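Local coordinates for putative exported protein (Bacteroides fragilis, PDB 4RAA) that is of unknown function but is predicted to be exported and folds as a six-bladed beta-propeller of the YWTD superfamily, at residues A[28-40]-A[65-77]. Residues are numbered along the deposited sequence; the frame is centred on the assembly and turned at random.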
loop_
_atom_site.group_PDB
_atom_site.type_symbol
_atom_site.label_atom_id
_atom_site.label_comp_id
_atom_site.label_asym_id
_atom_site.label_seq_id
_atom_site.Cartn_x
_atom_site.Cartn_y
_atom_site.Cartn_z
ATOM N N SER A 28 23.154 -22.943 26.065
ATOM C CA SER A 28 21.807 -23.421 26.297
ATOM C C SER A 28 21.324 -24.022 24.982
ATOM O O SER A 28 21.776 -23.608 23.910
ATOM C CB SER A 28 20.897 -22.293 26.771
ATOM O OG SER A 28 19.581 -22.768 26.962
ATOM N N PHE A 29 20.438 -25.008 25.073
ATOM C CA PHE A 29 19.891 -25.691 23.898
ATOM C C PHE A 29 18.368 -25.762 23.949
ATOM O O PHE A 29 17.775 -25.807 25.030
ATOM C CB PHE A 29 20.479 -27.091 23.791
ATOM C CG PHE A 29 21.961 -27.107 23.562
ATOM C CD1 PHE A 29 22.480 -26.875 22.287
ATOM C CD2 PHE A 29 22.846 -27.366 24.609
ATOM C CE1 PHE A 29 23.851 -26.898 22.062
ATOM C CE2 PHE A 29 24.223 -27.396 24.391
ATOM C CZ PHE A 29 24.726 -27.160 23.117
ATOM N N LEU A 30 17.747 -25.753 22.775
ATOM C CA LEU A 30 16.294 -25.836 22.651
ATOM C C LEU A 30 15.944 -26.660 21.429
ATOM O O LEU A 30 16.465 -26.401 20.341
ATOM C CB LEU A 30 15.694 -24.447 22.489
ATOM C CG LEU A 30 14.168 -24.309 22.455
ATOM C CD1 LEU A 30 13.529 -24.869 23.722
ATOM C CD2 LEU A 30 13.798 -22.845 22.259
ATOM N N LYS A 31 15.041 -27.616 21.616
ATOM C CA LYS A 31 14.575 -28.488 20.559
ATOM C C LYS A 31 13.290 -27.907 19.949
ATOM O O LYS A 31 12.325 -27.644 20.672
ATOM C CB LYS A 31 14.307 -29.861 21.167
ATOM C CG LYS A 31 14.062 -30.919 20.145
ATOM C CD LYS A 31 13.934 -32.300 20.742
ATOM C CE LYS A 31 13.347 -33.230 19.700
ATOM N NZ LYS A 31 14.068 -33.196 18.394
ATOM N N LEU A 32 13.291 -27.673 18.636
ATOM C CA LEU A 32 12.088 -27.211 17.934
ATOM C C LEU A 32 11.186 -28.413 17.644
ATOM O O LEU A 32 11.663 -29.468 17.211
ATOM C CB LEU A 32 12.431 -26.509 16.622
ATOM C CG LEU A 32 13.141 -25.159 16.727
ATOM C CD1 LEU A 32 13.633 -24.715 15.358
ATOM C CD2 LEU A 32 12.230 -24.105 17.327
ATOM N N GLN A 33 9.886 -28.243 17.886
ATOM C CA GLN A 33 8.878 -29.296 17.653
ATOM C C GLN A 33 8.801 -29.588 16.151
ATOM O O GLN A 33 8.899 -28.666 15.335
ATOM C CB GLN A 33 7.510 -28.838 18.182
ATOM C CG GLN A 33 6.404 -29.887 18.179
ATOM C CD GLN A 33 5.034 -29.329 18.559
ATOM O OE1 GLN A 33 4.841 -28.121 18.706
ATOM N NE2 GLN A 33 4.064 -30.221 18.698
ATOM N N THR A 34 8.622 -30.858 15.797
ATOM C CA THR A 34 8.589 -31.276 14.395
ATOM C C THR A 34 7.260 -31.921 13.977
ATOM O O THR A 34 7.045 -33.114 14.180
ATOM C CB THR A 34 9.769 -32.216 14.091
ATOM O OG1 THR A 34 10.986 -31.625 14.576
ATOM C CG2 THR A 34 9.861 -32.503 12.569
ATOM N N LYS A 35 6.374 -31.100 13.414
ATOM C CA LYS A 35 5.099 -31.533 12.845
ATOM C C LYS A 35 5.143 -31.271 11.338
ATOM O O LYS A 35 5.967 -30.467 10.864
ATOM C CB LYS A 35 3.922 -30.761 13.458
ATOM C CG LYS A 35 3.624 -31.097 14.911
ATOM C CD LYS A 35 2.263 -30.582 15.370
ATOM C CE LYS A 35 2.191 -29.065 15.400
ATOM N NZ LYS A 35 0.877 -28.567 15.898
ATOM N N ASP A 36 4.253 -31.946 10.601
ATOM C CA ASP A 36 4.097 -31.740 9.146
ATOM C C ASP A 36 3.765 -30.277 8.783
ATOM O O ASP A 36 4.190 -29.791 7.732
ATOM C CB ASP A 36 3.027 -32.682 8.567
ATOM C CG ASP A 36 3.476 -34.159 8.531
ATOM O OD1 ASP A 36 4.425 -34.550 9.245
ATOM O OD2 ASP A 36 2.861 -34.936 7.774
ATOM N N SER A 37 3.029 -29.590 9.664
ATOM C CA SER A 37 2.684 -28.179 9.473
ATOM C C SER A 37 3.841 -27.192 9.732
ATOM O O SER A 37 3.718 -26.032 9.348
ATOM C CB SER A 37 1.458 -27.786 10.324
ATOM O OG SER A 37 1.653 -28.047 11.703
ATOM N N CYS A 38 4.949 -27.635 10.346
ATOM C CA CYS A 38 6.065 -26.738 10.686
ATOM C C CYS A 38 7.458 -27.316 10.438
ATOM O O CYS A 38 8.353 -27.210 11.285
ATOM C CB CYS A 38 5.919 -26.287 12.145
ATOM S SG CYS A 38 6.207 -27.582 13.372
ATOM N N LEU A 39 7.649 -27.903 9.259
ATOM C CA LEU A 39 8.969 -28.431 8.860
ATOM C C LEU A 39 9.871 -27.235 8.513
ATOM O O LEU A 39 9.432 -26.321 7.821
ATOM C CB LEU A 39 8.848 -29.403 7.687
ATOM C CG LEU A 39 8.148 -30.730 8.023
ATOM C CD1 LEU A 39 7.657 -31.444 6.774
ATOM C CD2 LEU A 39 9.045 -31.660 8.835
ATOM N N VAL A 40 11.104 -27.244 9.015
ATOM C CA VAL A 40 12.062 -26.158 8.833
ATOM C C VAL A 40 13.353 -26.685 8.213
ATOM O O VAL A 40 13.946 -27.598 8.762
ATOM C CB VAL A 40 12.412 -25.501 10.200
ATOM C CG1 VAL A 40 13.467 -24.400 10.038
ATOM C CG2 VAL A 40 11.161 -24.936 10.868
ATOM N N VAL A 65 5.831 -19.290 13.771
ATOM C CA VAL A 65 5.805 -18.836 15.165
ATOM C C VAL A 65 5.960 -20.073 16.045
ATOM O O VAL A 65 5.185 -21.032 15.941
ATOM C CB VAL A 65 4.523 -18.077 15.552
ATOM C CG1 VAL A 65 4.604 -17.584 16.998
ATOM C CG2 VAL A 65 4.310 -16.892 14.614
ATOM N N PHE A 66 7.005 -20.046 16.864
ATOM C CA PHE A 66 7.293 -21.059 17.852
ATOM C C PHE A 66 7.237 -20.408 19.231
ATOM O O PHE A 66 7.295 -19.181 19.370
ATOM C CB PHE A 66 8.666 -21.678 17.619
ATOM C CG PHE A 66 8.708 -22.654 16.485
ATOM C CD1 PHE A 66 8.903 -22.219 15.179
ATOM C CD2 PHE A 66 8.578 -24.025 16.724
ATOM C CE1 PHE A 66 8.967 -23.130 14.128
ATOM C CE2 PHE A 66 8.645 -24.945 15.678
ATOM C CZ PHE A 66 8.837 -24.495 14.376
ATOM N N ASN A 67 7.144 -21.264 20.237
ATOM C CA ASN A 67 7.054 -20.884 21.638
ATOM C C ASN A 67 8.459 -20.931 22.257
ATOM O O ASN A 67 9.356 -21.571 21.701
ATOM C CB ASN A 67 6.120 -21.905 22.302
ATOM C CG ASN A 67 5.684 -21.528 23.693
ATOM O OD1 ASN A 67 6.126 -20.537 24.289
ATOM N ND2 ASN A 67 4.796 -22.344 24.228
ATOM N N LYS A 68 8.638 -20.263 23.405
ATOM C CA LYS A 68 9.903 -20.297 24.186
ATOM C C LYS A 68 10.349 -21.736 24.448
ATOM O O LYS A 68 11.531 -22.043 24.367
ATOM C CB LYS A 68 9.759 -19.583 25.546
ATOM C CG LYS A 68 9.589 -18.069 25.490
ATOM C CD LYS A 68 10.870 -17.332 25.121
ATOM C CE LYS A 68 10.629 -15.828 25.069
ATOM N NZ LYS A 68 11.857 -15.030 24.804
ATOM N N SER A 69 9.379 -22.602 24.737
ATOM C CA SER A 69 9.606 -24.026 24.976
ATOM C C SER A 69 9.879 -24.877 23.717
ATOM O O SER A 69 10.169 -26.069 23.851
ATOM C CB SER A 69 8.390 -24.597 25.700
ATOM O OG SER A 69 7.238 -24.401 24.901
ATOM N N GLY A 70 9.785 -24.285 22.517
ATOM C CA GLY A 70 10.009 -24.978 21.240
ATOM C C GLY A 70 8.762 -25.521 20.550
ATOM O O GLY A 70 8.875 -26.153 19.498
ATOM N N ALA A 71 7.583 -25.283 21.132
ATOM C CA ALA A 71 6.312 -25.748 20.572
ATOM C C ALA A 71 5.902 -24.862 19.419
ATOM O O ALA A 71 6.130 -23.658 19.464
ATOM C CB ALA A 71 5.217 -25.727 21.630
ATOM N N PHE A 72 5.285 -25.455 18.401
ATOM C CA PHE A 72 4.797 -24.714 17.252
ATOM C C PHE A 72 3.463 -24.066 17.631
ATOM O O PHE A 72 2.570 -24.753 18.138
ATOM C CB PHE A 72 4.624 -25.643 16.049
ATOM C CG PHE A 72 4.066 -24.961 14.824
ATOM C CD1 PHE A 72 4.738 -23.884 14.242
ATOM C CD2 PHE A 72 2.886 -25.412 14.229
ATOM C CE1 PHE A 72 4.235 -23.251 13.111
ATOM C CE2 PHE A 72 2.383 -24.786 13.094
ATOM C CZ PHE A 72 3.060 -23.704 12.534
ATOM N N VAL A 73 3.337 -22.760 17.378
ATOM C CA VAL A 73 2.122 -21.992 17.685
ATOM C C VAL A 73 1.273 -21.877 16.430
ATOM O O VAL A 73 0.113 -22.270 16.447
ATOM C CB VAL A 73 2.426 -20.564 18.222
ATOM C CG1 VAL A 73 1.133 -19.778 18.499
ATOM C CG2 VAL A 73 3.288 -20.638 19.480
ATOM N N ASN A 74 1.843 -21.307 15.365
ATOM C CA ASN A 74 1.119 -21.077 14.102
ATOM C C ASN A 74 2.048 -20.553 12.993
ATOM O O ASN A 74 3.152 -20.089 13.293
ATOM C CB ASN A 74 -0.011 -20.036 14.326
ATOM C CG ASN A 74 -1.079 -20.069 13.249
ATOM O OD1 ASN A 74 -1.141 -20.993 12.431
ATOM N ND2 ASN A 74 -1.940 -19.057 13.247
ATOM N N GLN A 75 1.619 -20.664 11.728
ATOM C CA GLN A 75 2.342 -20.078 10.579
ATOM C C GLN A 75 1.746 -18.701 10.285
ATOM O O GLN A 75 0.530 -18.524 10.380
ATOM C CB GLN A 75 2.254 -20.944 9.313
ATOM C CG GLN A 75 3.129 -20.397 8.175
ATOM C CD GLN A 75 3.230 -21.272 6.946
ATOM O OE1 GLN A 75 2.740 -22.406 6.921
ATOM N NE2 GLN A 75 3.899 -20.754 5.915
ATOM N N ILE A 76 2.605 -17.750 9.905
ATOM C CA ILE A 76 2.190 -16.385 9.546
ATOM C C ILE A 76 1.999 -16.384 8.038
ATOM O O ILE A 76 2.977 -16.391 7.295
ATOM C CB ILE A 76 3.218 -15.306 9.988
ATOM C CG1 ILE A 76 3.484 -15.438 11.502
ATOM C CG2 ILE A 76 2.718 -13.901 9.615
ATOM C CD1 ILE A 76 4.274 -14.314 12.139
ATOM N N GLY A 77 0.738 -16.363 7.598
ATOM C CA GLY A 77 0.390 -16.409 6.178
ATOM C C GLY A 77 0.690 -17.780 5.619
ATOM O O GLY A 77 0.686 -18.765 6.358
HETATM O O HOH W 1 1.457 -24.361 8.810
#
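The F72 ring lies between two groups: C38 CB sits over the centre of one face, 3.4 Å from the ring centroid in a CH-pi contact, and the backbone N of N74, two residues on, lies over the opposite face. In this beta-propeller the chain leaving strand 25-31 packs across the hairpin of strands 62-67 and 72-79, whose type I turn runs from N67 to G70 and whose second strand carries a classic beta bulge, V73 and N74 both facing V65. K35 CE reaches the edge of the F72 ring near its plane, while S37 OG approaches it obliquely. L32 CD2 makes a CH-pi contact over one face of the F66 ring, 3.7 Å from F66 CD2, and F72 CD1 lies on the other; at its edge, in plane, lies Q33 O. C38 SG, set between its own backbone N and carbonyl carbon (chi1 70°), makes an oblique sulfur-aromatic contact with F72 and also accepts a hydrogen bond from K35 N. Beyond the contact, I55 of strand 52-57 touches both L32 and F66, and N352 hydrogen-bonds to T34 OG1, C38 O and V40 N. At the turn, L30 CD2 meets K68 O, and Q33 N donates to G70 O at 2.8 Å. Q33, extended with CG anti to its N (chi1 -172°), carries OE1 past A71 to accept the N-H of F72 (OE1 to F72 N 2.7 Å), the N-H...O angle 172°, in the carbonyl plane.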